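Local coordinates for protein UL37 (Suid herpesvirus 1, PDB 4K70) that is an inner tegument protein of the virus, here its N-terminal half, and probably acts in controlling viral trafficking inside cells, at residues A[82-85]-A[90-93]; A[132-137]-A[182-187]; A[263-268]-A[286-291]. All blocks are in the same frame, centred on the assembly; numbering follows the deposited sequence.

Contacts 1 and 2 are neighbours in this all-helical N-terminal half of UL37, their centres about 13 Å apart. They touch directly: the ring of Trp84 in contact 1 packs on Phe134, and Tyr183 lies against Trp84 and Asp85, so the loop ahead of helix 89-98 is seated on the pair formed by helices 120-137 and 175-188. Contact 3 comes last along the chain and lies far off, with its centre about 50 Å from that of contact 1 and 41 Å from that of contact 2. It ties helix 260-271 to the loop before helix 307-311, across the chain's centre from contact 1, in keeping with an elongated molecule.

Contact 1. Residues A[82-85]-A[90-93]; sequences HDWD and PLLE. With CA (calcium ion), chain E; NA (sodium ion), chain Q.
Leu91 reaches from helix 89-98 onto the rings of His82 and Trp84. Its CB leaves with CG anti to the carbonyl carbon (chi1 -73°), which carries the branch point over the imidazole of His82: CG sits 3.8 Å from the centroid of the His82 ring, 13° off the normal, a CH-pi contact over the face. Beyond it the two methyls part. CD2 stays over the same ring, 3.8 Å from His82 CG, while CD1 goes on to the six-membered end of the indole and stops 3.3 Å from Trp84 CH2. Pro90, one residue earlier, brings CB to 3.6 Å from His82 CE1. The imidazole is thus packed between Leu91 and the backbone N of Trp84 on its opposite face, and its NE2 hydrogen-bonds to Gly87 O, further along the same loop; Trp84 NE1 is bonded to Phe176 O. Two residues of the loop turn to metal instead: both oxygens of Asp83 and OD2 of Asp85 bind a calcium ion, each at 2.5 Å. From above the carboxylate plane Asp85 N donates to Asp83 OD1, 3.3 Å away, closing an Asx turn; the acidic calcium site thus lies in the same interhelical loop as the apolar packing.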
ATOM      1  N   HIS A  82      13.631  -7.393  -8.373  1.00 23.85           N
ATOM      2  CA  HIS A  82      12.992  -7.288  -9.673  1.00 23.08           C
ATOM      3  C   HIS A  82      12.394  -5.902  -9.838  1.00 25.82           C
ATOM      4  O   HIS A  82      11.762  -5.384  -8.924  1.00 24.46           O
ATOM      5  CB  HIS A  82      11.881  -8.341  -9.810  1.00 21.36           C
ATOM      6  CG  HIS A  82      11.055  -8.179 -11.048  1.00 22.56           C
ATOM      7  ND1 HIS A  82      11.613  -8.091 -12.309  1.00 23.80           N
ATOM      8  CD2 HIS A  82       9.719  -8.084 -11.223  1.00 19.75           C
ATOM      9  CE1 HIS A  82      10.652  -7.950 -13.203  1.00 25.58           C
ATOM     10  NE2 HIS A  82       9.490  -7.941 -12.568  1.00 25.01           N
ATOM     11  N   ASP A  83      12.597  -5.297 -11.003  1.00 24.58           N
ATOM     12  CA  ASP A  83      12.052  -3.973 -11.273  1.00 22.37           C
ATOM     13  C   ASP A  83      10.619  -4.120 -11.759  1.00 23.43           C
ATOM     14  O   ASP A  83      10.393  -4.463 -12.912  1.00 19.85           O
ATOM     15  CB  ASP A  83      12.893  -3.270 -12.342  1.00 24.86           C
ATOM     16  CG  ASP A  83      12.477  -1.829 -12.561  1.00 26.24           C
ATOM     17  OD1 ASP A  83      11.466  -1.382 -11.959  1.00 25.49           O
ATOM     18  OD2 ASP A  83      13.165  -1.145 -13.337  1.00 23.30           O
ATOM     19  N   TRP A  84       9.646  -3.860 -10.881  1.00 21.91           N
ATOM     20  CA  TRP A  84       8.248  -4.134 -11.207  1.00 21.37           C
ATOM     21  C   TRP A  84       7.635  -3.218 -12.250  1.00 24.31           C
ATOM     22  O   TRP A  84       6.565  -3.514 -12.786  1.00 22.43           O
ATOM     23  CB  TRP A  84       7.379  -4.191  -9.928  1.00 26.45           C
ATOM     24  CG  TRP A  84       7.478  -5.518  -9.271  1.00 21.08           C
ATOM     25  CD1 TRP A  84       8.077  -5.809  -8.074  1.00 23.27           C
ATOM     26  CD2 TRP A  84       7.001  -6.759  -9.793  1.00 21.61           C
ATOM     27  NE1 TRP A  84       7.967  -7.153  -7.806  1.00 20.90           N
ATOM     28  CE2 TRP A  84       7.317  -7.762  -8.855  1.00 23.77           C
ATOM     29  CE3 TRP A  84       6.317  -7.120 -10.964  1.00 24.55           C
ATOM     30  CZ2 TRP A  84       6.979  -9.107  -9.049  1.00 23.92           C
ATOM     31  CZ3 TRP A  84       5.991  -8.461 -11.164  1.00 25.48           C
ATOM     32  CH2 TRP A  84       6.322  -9.434 -10.209  1.00 24.78           C
ATOM     33  N   ASP A  85       8.317  -2.115 -12.553  1.00 25.27           N
ATOM     34  CA  ASP A  85       7.929  -1.274 -13.682  1.00 27.98           C
ATOM     35  C   ASP A  85       7.951  -2.030 -15.008  1.00 26.73           C
ATOM     36  O   ASP A  85       7.271  -1.650 -15.962  1.00 29.53           O
ATOM     37  CB  ASP A  85       8.832  -0.029 -13.753  1.00 25.44           C
ATOM     38  CG  ASP A  85       8.673   0.856 -12.531  1.00 28.88           C
ATOM     39  OD1 ASP A  85       7.521   1.191 -12.192  1.00 29.56           O
ATOM     40  OD2 ASP A  85       9.691   1.185 -11.886  1.00 28.41           O
ATOM     41  N   PRO A  90      10.008 -10.401 -17.257  1.00 29.82           N
ATOM     42  CA  PRO A  90      11.367 -10.781 -16.860  1.00 28.66           C
ATOM     43  C   PRO A  90      11.399 -11.915 -15.831  1.00 30.12           C
ATOM     44  O   PRO A  90      12.359 -12.694 -15.823  1.00 25.19           O
ATOM     45  CB  PRO A  90      11.917  -9.499 -16.230  1.00 28.68           C
ATOM     46  CG  PRO A  90      11.087  -8.396 -16.813  1.00 31.73           C
ATOM     47  CD  PRO A  90       9.721  -8.990 -16.951  1.00 32.54           C
ATOM     48  N   LEU A  91      10.389 -11.986 -14.961  1.00 27.42           N
ATOM     49  CA  LEU A  91      10.300 -13.078 -14.003  1.00 25.32           C
ATOM     50  C   LEU A  91       9.960 -14.367 -14.699  1.00 25.17           C
ATOM     51  O   LEU A  91      10.551 -15.406 -14.418  1.00 27.15           O
ATOM     52  CB  LEU A  91       9.231 -12.812 -12.938  1.00 24.18           C
ATOM     53  CG  LEU A  91       9.597 -11.754 -11.916  1.00 30.93           C
ATOM     54  CD1 LEU A  91       8.575 -11.774 -10.771  1.00 33.56           C
ATOM     55  CD2 LEU A  91      11.017 -12.002 -11.408  1.00 31.54           C
ATOM     56  N   LEU A  92       8.966 -14.307 -15.577  1.00 24.74           N
ATOM     57  CA  LEU A  92       8.572 -15.478 -16.333  1.00 26.50           C
ATOM     58  C   LEU A  92       9.745 -15.970 -17.175  1.00 28.78           C
ATOM     59  O   LEU A  92       9.911 -17.169 -17.387  1.00 29.66           O
ATOM     60  CB  LEU A  92       7.383 -15.158 -17.235  1.00 26.92           C
ATOM     61  CG  LEU A  92       6.139 -14.637 -16.512  1.00 27.16           C
ATOM     62  CD1 LEU A  92       4.949 -14.578 -17.456  1.00 28.97           C
ATOM     63  CD2 LEU A  92       5.827 -15.486 -15.299  1.00 26.17           C
ATOM     64  N   GLU A  93      10.555 -15.037 -17.661  1.00 25.76           N
ATOM     65  CA  GLU A  93      11.680 -15.406 -18.520  1.00 30.25           C
ATOM     66  C   GLU A  93      12.740 -16.156 -17.715  1.00 28.48           C
ATOM     67  O   GLU A  93      13.347 -17.102 -18.202  1.00 31.85           O
ATOM     68  CB  GLU A  93      12.273 -14.169 -19.207  1.00 29.51           C
ATOM     69  CG  GLU A  93      13.127 -14.500 -20.414  1.00 37.55           C
ATOM     70  CD  GLU A  93      13.721 -13.259 -21.064  1.00 42.68           C
ATOM     71  OE1 GLU A  93      14.619 -13.418 -21.921  1.00 40.11           O
ATOM     72  OE2 GLU A  93      13.297 -12.133 -20.714  1.00 43.16           O
TER
HETATM   73 CA    CA E1003      12.041   1.008 -12.575  1.00 27.41          CA
HETATM   74 NA    NA Q1015      14.819 -11.101 -22.764  1.00 41.21          NA
HETATM   75  O   HOH W   1      15.634  -9.480 -21.207  1.00 47.14           O

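Contact 2. Residues A[132-137]-A[182-187]; sequences AAFDEA and RYVAQH
Phe134 meets Tyr183 and Val184 where helices 120-137 and 175-188 run nearly parallel, the axes of the two segments 10.9 Å apart at an angle of 12°, with Ala137 and Val184 nearest in register. Phe134 reaches across: CG is anti to the backbone N (chi1 174°), which brings the end of the ring nearer the partner helix. Its far corner meets the tyrosine ring, Phe134 CZ lying 3.8 Å from Tyr183 CD2, with that carbon at the edge of the phenylalanine ring and near its plane. Further round the same ring, Phe134 CE2 comes to 3.7 Å from Val184 CG2. The other valine methyl points to the end of the first helix, where Val184 CG1 is 4.4 Å from Ala137 CB, a looser touch. No hydrogen bond crosses between the segments. One turn on, His187 is tied back to its own helix: ND1 donates to Tyr183 O at 2.8 Å, the acceptor 3° out of the imidazole plane. One face of the His187 imidazole lies over the Tyr183 ring, offset toward its rim, and NE2 binds a nickel ion. Around the pair, the loop between helices 63-78 and 89-98 packs against both helices, with Asp135 OD2 hydrogen-bonded to Thr88 OG1, while Leu163 of a further loop touches Ala133.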
ATOM      1  N   ALA A 132       0.525 -14.499 -12.567  1.00 24.39           N
ATOM      2  CA  ALA A 132      -0.789 -14.377 -13.185  1.00 25.50           C
ATOM      3  C   ALA A 132      -1.719 -13.590 -12.266  1.00 27.13           C
ATOM      4  O   ALA A 132      -2.498 -12.747 -12.725  1.00 28.47           O
ATOM      5  CB  ALA A 132      -1.375 -15.756 -13.493  1.00 30.34           C
ATOM      6  N   ALA A 133      -1.628 -13.859 -10.965  1.00 27.18           N
ATOM      7  CA  ALA A 133      -2.413 -13.124  -9.981  1.00 27.48           C
ATOM      8  C   ALA A 133      -1.984 -11.658  -9.941  1.00 25.90           C
ATOM      9  O   ALA A 133      -2.817 -10.753  -9.807  1.00 28.38           O
ATOM     10  CB  ALA A 133      -2.258 -13.755  -8.600  1.00 26.03           C
ATOM     11  N   PHE A 134      -0.679 -11.429 -10.027  1.00 25.52           N
ATOM     12  CA  PHE A 134      -0.157 -10.067 -10.012  1.00 26.08           C
ATOM     13  C   PHE A 134      -0.797  -9.303 -11.162  1.00 27.27           C
ATOM     14  O   PHE A 134      -1.385  -8.247 -10.953  1.00 28.46           O
ATOM     15  CB  PHE A 134       1.366 -10.072 -10.123  1.00 22.15           C
ATOM     16  CG  PHE A 134       1.981  -8.706 -10.260  1.00 26.39           C
ATOM     17  CD1 PHE A 134       2.168  -8.142 -11.511  1.00 26.73           C
ATOM     18  CD2 PHE A 134       2.381  -7.992  -9.134  1.00 24.53           C
ATOM     19  CE1 PHE A 134       2.741  -6.880 -11.640  1.00 29.42           C
ATOM     20  CE2 PHE A 134       2.951  -6.738  -9.249  1.00 22.78           C
ATOM     21  CZ  PHE A 134       3.135  -6.181 -10.505  1.00 23.76           C
ATOM     22  N   ASP A 135      -0.711  -9.862 -12.365  1.00 27.67           N
ATOM     23  CA  ASP A 135      -1.289  -9.223 -13.542  1.00 30.92           C
ATOM     24  C   ASP A 135      -2.781  -8.954 -13.382  1.00 31.00           C
ATOM     25  O   ASP A 135      -3.267  -7.890 -13.750  1.00 31.16           O
ATOM     26  CB  ASP A 135      -1.024 -10.046 -14.811  1.00 33.05           C
ATOM     27  CG  ASP A 135       0.410  -9.909 -15.314  1.00 34.19           C
ATOM     28  OD1 ASP A 135       1.044  -8.858 -15.066  1.00 34.27           O
ATOM     29  OD2 ASP A 135       0.903 -10.856 -15.958  1.00 39.07           O
ATOM     30  N   GLU A 136      -3.514  -9.915 -12.832  1.00 28.23           N
ATOM     31  CA  GLU A 136      -4.936  -9.705 -12.595  1.00 31.40           C
ATOM     32  C   GLU A 136      -5.181  -8.553 -11.617  1.00 34.75           C
ATOM     33  O   GLU A 136      -6.095  -7.756 -11.815  1.00 38.07           O
ATOM     34  CB  GLU A 136      -5.601 -10.989 -12.089  1.00 36.70           C
ATOM     35  CG  GLU A 136      -7.093 -11.068 -12.397  1.00 42.32           C
ATOM     36  CD  GLU A 136      -7.668 -12.450 -12.125  1.00 53.61           C
ATOM     37  OE1 GLU A 136      -6.928 -13.442 -12.310  1.00 55.32           O
ATOM     38  OE2 GLU A 136      -8.851 -12.542 -11.719  1.00 57.56           O
ATOM     39  N   ALA A 137      -4.366  -8.463 -10.569  1.00 33.58           N
ATOM     40  CA  ALA A 137      -4.524  -7.396  -9.572  1.00 32.00           C
ATOM     41  C   ALA A 137      -4.351  -5.996 -10.169  1.00 36.76           C
ATOM     42  O   ALA A 137      -4.944  -5.036  -9.686  1.00 35.89           O
ATOM     43  CB  ALA A 137      -3.546  -7.595  -8.411  1.00 28.47           C
ATOM     44  N   ARG A 182       4.266  -3.845  -2.615  1.00 21.58           N
ATOM     45  CA  ARG A 182       4.474  -2.391  -2.615  1.00 24.29           C
ATOM     46  C   ARG A 182       3.996  -1.742  -3.910  1.00 24.65           C
ATOM     47  O   ARG A 182       3.335  -0.698  -3.900  1.00 26.21           O
ATOM     48  CB  ARG A 182       5.948  -2.069  -2.392  1.00 25.43           C
ATOM     49  CG  ARG A 182       6.301  -0.578  -2.540  1.00 30.56           C
ATOM     50  CD  ARG A 182       7.795  -0.385  -2.343  1.00 37.22           C
ATOM     51  NE  ARG A 182       8.322   0.797  -3.021  1.00 45.35           N
ATOM     52  CZ  ARG A 182       8.569   1.963  -2.428  1.00 50.87           C
ATOM     53  NH1 ARG A 182       8.321   2.118  -1.131  1.00 50.11           N
ATOM     54  NH2 ARG A 182       9.053   2.981  -3.137  1.00 45.53           N
ATOM     55  N   TYR A 183       4.328  -2.374  -5.031  1.00 26.45           N
ATOM     56  CA  TYR A 183       3.951  -1.872  -6.340  1.00 22.15           C
ATOM     57  C   TYR A 183       2.451  -1.879  -6.542  1.00 22.32           C
ATOM     58  O   TYR A 183       1.886  -0.929  -7.084  1.00 21.77           O
ATOM     59  CB  TYR A 183       4.620  -2.713  -7.440  1.00 23.41           C
ATOM     60  CG  TYR A 183       4.461  -2.143  -8.833  1.00 25.39           C
ATOM     61  CD1 TYR A 183       5.382  -1.214  -9.336  1.00 26.68           C
ATOM     62  CD2 TYR A 183       3.391  -2.515  -9.645  1.00 24.21           C
ATOM     63  CE1 TYR A 183       5.248  -0.688 -10.605  1.00 25.41           C
ATOM     64  CE2 TYR A 183       3.248  -1.986 -10.924  1.00 26.83           C
ATOM     65  CZ  TYR A 183       4.181  -1.079 -11.397  1.00 29.78           C
ATOM     66  OH  TYR A 183       4.051  -0.552 -12.666  1.00 29.97           O
ATOM     67  N   VAL A 184       1.798  -2.969  -6.140  1.00 20.60           N
ATOM     68  CA  VAL A 184       0.361  -3.081  -6.331  1.00 21.56           C
ATOM     69  C   VAL A 184      -0.384  -2.024  -5.529  1.00 23.00           C
ATOM     70  O   VAL A 184      -1.312  -1.398  -6.035  1.00 27.95           O
ATOM     71  CB  VAL A 184      -0.158  -4.479  -5.916  1.00 23.94           C
ATOM     72  CG1 VAL A 184      -1.675  -4.496  -5.904  1.00 23.54           C
ATOM     73  CG2 VAL A 184       0.377  -5.529  -6.882  1.00 21.90           C
ATOM     74  N   ALA A 185       0.026  -1.853  -4.276  1.00 20.84           N
ATOM     75  CA  ALA A 185      -0.583  -0.881  -3.364  1.00 25.65           C
ATOM     76  C   ALA A 185      -0.443   0.529  -3.944  1.00 25.92           C
ATOM     77  O   ALA A 185      -1.422   1.260  -4.087  1.00 23.15           O
ATOM     78  CB  ALA A 185       0.079  -0.963  -2.008  1.00 22.02           C
ATOM     79  N   GLN A 186       0.779   0.885  -4.321  1.00 28.53           N
ATOM     80  CA  GLN A 186       1.053   2.207  -4.879  1.00 28.50           C
ATOM     81  C   GLN A 186       0.223   2.518  -6.135  1.00 29.51           C
ATOM     82  O   GLN A 186      -0.077   3.676  -6.412  1.00 33.47           O
ATOM     83  CB  GLN A 186       2.549   2.353  -5.146  1.00 29.10           C
ATOM     84  CG  GLN A 186       2.926   3.501  -6.061  1.00 37.35           C
ATOM     85  CD  GLN A 186       4.383   3.441  -6.506  1.00 43.21           C
ATOM     86  OE1 GLN A 186       4.968   2.349  -6.636  1.00 40.41           O
ATOM     87  NE2 GLN A 186       4.975   4.615  -6.752  1.00 35.02           N
ATOM     88  N   HIS A 187      -0.177   1.486  -6.872  1.00 28.91           N
ATOM     89  CA  HIS A 187      -0.905   1.670  -8.126  1.00 25.89           C
ATOM     90  C   HIS A 187      -2.412   1.440  -8.074  1.00 28.46           C
ATOM     91  O   HIS A 187      -3.095   1.547  -9.094  1.00 30.13           O
ATOM     92  CB  HIS A 187      -0.249   0.830  -9.244  1.00 29.01           C
ATOM     93  CG  HIS A 187       1.091   1.358  -9.653  1.00 30.75           C
ATOM     94  ND1 HIS A 187       2.254   1.023  -8.994  1.00 29.95           N
ATOM     95  CD2 HIS A 187       1.435   2.274 -10.589  1.00 34.61           C
ATOM     96  CE1 HIS A 187       3.266   1.692  -9.526  1.00 32.49           C
ATOM     97  NE2 HIS A 187       2.796   2.452 -10.500  1.00 32.71           N
TER

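Contact 3. Residues A[263-268]-A[286-291]; sequences VRVSAA and RRLRTD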
ATOM      1  N   VAL A 263     -11.738  31.915  -2.742  1.00 32.04           N
ATOM      2  CA  VAL A 263     -11.462  32.401  -4.091  1.00 34.20           C
ATOM      3  C   VAL A 263     -11.597  31.269  -5.108  1.00 34.44           C
ATOM      4  O   VAL A 263     -12.233  31.435  -6.148  1.00 33.70           O
ATOM      5  CB  VAL A 263     -10.079  33.049  -4.206  1.00 33.74           C
ATOM      6  CG1 VAL A 263      -9.715  33.259  -5.670  1.00 39.74           C
ATOM      7  CG2 VAL A 263     -10.059  34.377  -3.452  1.00 36.73           C
ATOM      8  N   ARG A 264     -11.020  30.116  -4.791  1.00 31.36           N
ATOM      9  CA  ARG A 264     -11.073  28.970  -5.692  1.00 30.02           C
ATOM     10  C   ARG A 264     -12.507  28.527  -5.935  1.00 30.65           C
ATOM     11  O   ARG A 264     -12.889  28.249  -7.066  1.00 29.36           O
ATOM     12  CB  ARG A 264     -10.232  27.810  -5.150  1.00 31.94           C
ATOM     13  CG  ARG A 264     -10.154  26.619  -6.075  1.00 30.41           C
ATOM     14  CD  ARG A 264     -11.253  25.591  -5.797  1.00 29.63           C
ATOM     15  NE  ARG A 264     -11.154  24.481  -6.745  1.00 29.28           N
ATOM     16  CZ  ARG A 264     -11.600  24.534  -7.997  1.00 31.37           C
ATOM     17  NH1 ARG A 264     -12.211  25.627  -8.434  1.00 33.09           N
ATOM     18  NH2 ARG A 264     -11.461  23.495  -8.806  1.00 31.40           N
ATOM     19  N   VAL A 265     -13.306  28.474  -4.870  1.00 30.31           N
ATOM     20  CA  VAL A 265     -14.697  28.041  -4.985  1.00 30.27           C
ATOM     21  C   VAL A 265     -15.536  29.082  -5.733  1.00 31.54           C
ATOM     22  O   VAL A 265     -16.301  28.745  -6.651  1.00 28.53           O
ATOM     23  CB  VAL A 265     -15.315  27.726  -3.583  1.00 29.46           C
ATOM     24  CG1 VAL A 265     -16.808  27.516  -3.691  1.00 28.21           C
ATOM     25  CG2 VAL A 265     -14.646  26.495  -2.983  1.00 25.45           C
ATOM     26  N   SER A 266     -15.377  30.347  -5.344  1.00 28.32           N
ATOM     27  CA  SER A 266     -16.120  31.447  -5.956  1.00 31.70           C
ATOM     28  C   SER A 266     -15.849  31.558  -7.452  1.00 32.76           C
ATOM     29  O   SER A 266     -16.763  31.785  -8.245  1.00 36.86           O
ATOM     30  CB  SER A 266     -15.766  32.772  -5.278  1.00 34.38           C
ATOM     31  OG  SER A 266     -16.258  32.800  -3.953  1.00 35.16           O
ATOM     32  N   ALA A 267     -14.589  31.401  -7.830  1.00 28.58           N
ATOM     33  CA  ALA A 267     -14.182  31.498  -9.227  1.00 32.62           C
ATOM     34  C   ALA A 267     -14.844  30.413 -10.077  1.00 35.20           C
ATOM     35  O   ALA A 267     -15.325  30.680 -11.176  1.00 37.11           O
ATOM     36  CB  ALA A 267     -12.680  31.402  -9.331  1.00 32.59           C
ATOM     37  N   ALA A 268     -14.875  29.188  -9.564  1.00 32.83           N
ATOM     38  CA  ALA A 268     -15.513  28.097 -10.289  1.00 33.40           C
ATOM     39  C   ALA A 268     -17.020  28.312 -10.363  1.00 31.31           C
ATOM     40  O   ALA A 268     -17.635  28.078 -11.398  1.00 31.27           O
ATOM     41  CB  ALA A 268     -15.185  26.751  -9.643  1.00 30.28           C
ATOM     42  N   ARG A 286     -19.399  36.276  -5.912  1.00 41.81           N
ATOM     43  CA  ARG A 286     -19.911  36.138  -4.564  1.00 41.87           C
ATOM     44  C   ARG A 286     -19.275  34.922  -3.910  1.00 41.36           C
ATOM     45  O   ARG A 286     -18.886  33.974  -4.591  1.00 41.80           O
ATOM     46  CB  ARG A 286     -21.431  35.999  -4.600  1.00 41.58           C
ATOM     47  CG  ARG A 286     -22.097  37.095  -5.410  1.00 42.52           C
ATOM     48  CD  ARG A 286     -23.573  36.829  -5.573  1.00 46.06           C
ATOM     49  NE  ARG A 286     -24.283  36.833  -4.294  1.00 42.91           N
ATOM     50  CZ  ARG A 286     -25.573  36.534  -4.165  1.00 47.94           C
ATOM     51  NH1 ARG A 286     -26.290  36.208  -5.238  1.00 47.52           N
ATOM     52  NH2 ARG A 286     -26.150  36.556  -2.968  1.00 43.61           N
ATOM     53  N   ARG A 287     -19.138  34.959  -2.593  1.00 41.33           N
ATOM     54  CA  ARG A 287     -18.606  33.816  -1.878  1.00 38.82           C
ATOM     55  C   ARG A 287     -19.730  33.145  -1.112  1.00 37.38           C
ATOM     56  O   ARG A 287     -20.763  33.767  -0.821  1.00 32.39           O
ATOM     57  CB  ARG A 287     -17.504  34.241  -0.918  1.00 40.70           C
ATOM     58  CG  ARG A 287     -18.035  34.896   0.334  1.00 33.43           C
ATOM     59  CD  ARG A 287     -16.925  35.171   1.335  1.00 39.51           C
ATOM     60  NE  ARG A 287     -17.457  35.964   2.436  1.00 36.89           N
ATOM     61  CZ  ARG A 287     -17.871  35.470   3.596  1.00 39.37           C
ATOM     62  NH1 ARG A 287     -17.782  34.173   3.849  1.00 38.92           N
ATOM     63  NH2 ARG A 287     -18.361  36.286   4.518  1.00 42.32           N
ATOM     64  N   LEU A 288     -19.539  31.863  -0.810  1.00 31.88           N
ATOM     65  CA  LEU A 288     -20.495  31.127  -0.005  1.00 31.58           C
ATOM     66  C   LEU A 288     -20.522  31.703   1.408  1.00 31.31           C
ATOM     67  O   LEU A 288     -19.472  32.026   1.971  1.00 33.33           O
ATOM     68  CB  LEU A 288     -20.112  29.653   0.043  1.00 27.90           C
ATOM     69  CG  LEU A 288     -20.203  28.882  -1.276  1.00 28.59           C
ATOM     70  CD1 LEU A 288     -19.678  27.470  -1.092  1.00 27.36           C
ATOM     71  CD2 LEU A 288     -21.641  28.858  -1.786  1.00 27.53           C
ATOM     72  N   ARG A 289     -21.723  31.848   1.961  1.00 31.17           N
ATOM     73  CA  ARG A 289     -21.905  32.213   3.358  1.00 31.43           C
ATOM     74  C   ARG A 289     -21.140  31.236   4.264  1.00 35.50           C
ATOM     75  O   ARG A 289     -21.049  30.034   3.962  1.00 29.55           O
ATOM     76  CB  ARG A 289     -23.399  32.187   3.715  1.00 30.95           C
ATOM     77  CG  ARG A 289     -24.262  33.150   2.897  1.00 30.13           C
ATOM     78  CD  ARG A 289     -25.738  32.851   3.068  1.00 30.99           C
ATOM     79  NE  ARG A 289     -26.102  32.743   4.479  1.00 33.10           N
ATOM     80  CZ  ARG A 289     -27.289  32.347   4.917  1.00 37.24           C
ATOM     81  NH1 ARG A 289     -28.241  32.033   4.051  1.00 37.72           N
ATOM     82  NH2 ARG A 289     -27.530  32.273   6.219  1.00 38.25           N
ATOM     83  N   THR A 290     -20.573  31.755   5.354  1.00 30.42           N
ATOM     84  CA  THR A 290     -19.940  30.910   6.358  1.00 29.79           C
ATOM     85  C   THR A 290     -20.567  31.150   7.730  1.00 33.78           C
ATOM     86  O   THR A 290     -19.966  30.829   8.754  1.00 32.77           O
ATOM     87  CB  THR A 290     -18.398  31.083   6.422  1.00 34.21           C
ATOM     88  OG1 THR A 290     -18.063  32.457   6.651  1.00 32.37           O
ATOM     89  CG2 THR A 290     -17.714  30.597   5.117  1.00 29.82           C
ATOM     90  N   ASP A 291     -21.786  31.692   7.741  1.00 30.05           N
ATOM     91  CA  ASP A 291     -22.535  31.879   8.981  1.00 31.86           C
ATOM     92  C   ASP A 291     -23.361  30.633   9.283  1.00 35.34           C
ATOM     93  O   ASP A 291     -23.569  29.794   8.404  1.00 33.45           O
ATOM     94  CB  ASP A 291     -23.443  33.118   8.911  1.00 32.28           C
ATOM     95  CG  ASP A 291     -24.564  32.968   7.903  1.00 32.49           C
ATOM     96  OD1 ASP A 291     -24.329  33.210   6.705  1.00 32.83           O
ATOM     97  OD2 ASP A 291     -25.685  32.611   8.306  1.00 36.39           O
TER
HETATM   98  O   HOH W   2     -17.028  30.886  -1.691  1.00 33.70           O
HETATM   99  O   HOH W   3     -19.246  33.212  -7.130  1.00 40.61           O
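Ser266 and its neighbour Val265, on helix 260-271, meet Leu288 and the chain before it in an extended loop that runs past the helix on its way to helix 307-311: a helix-to-loop contact joined by one hydroxyl, two waters and a small apolar patch. Ser266 has the most surface covered. Ser266 OG is anti to the carbonyl carbon (chi1 -68°) and lies 2.9 Å from Arg286 O and 3.3 Å from Arg287 CA. Whether its proton goes to Arg286 O is unsettled, because Glu262 O, a turn earlier in the helix, is a rival acceptor. Val265 and Leu288 form the apolar part, their side chains crossing at about a right angle, with Val265 CG1 at 3.9 Å from Leu288 CD1. Helix 208-223 packs on both, through Leu213 on Val265 and Leu209 on Leu288. Arg287 turns its long chain away; its NE donates to Asn254 O and its NH1 to Thr290 OG1. Two waters add bridges: one donates to both Ser266 O and Arg286 O, and the other donates to Ser266 OG while accepting from Leu288 N, 2.8 Å from the water oxygen.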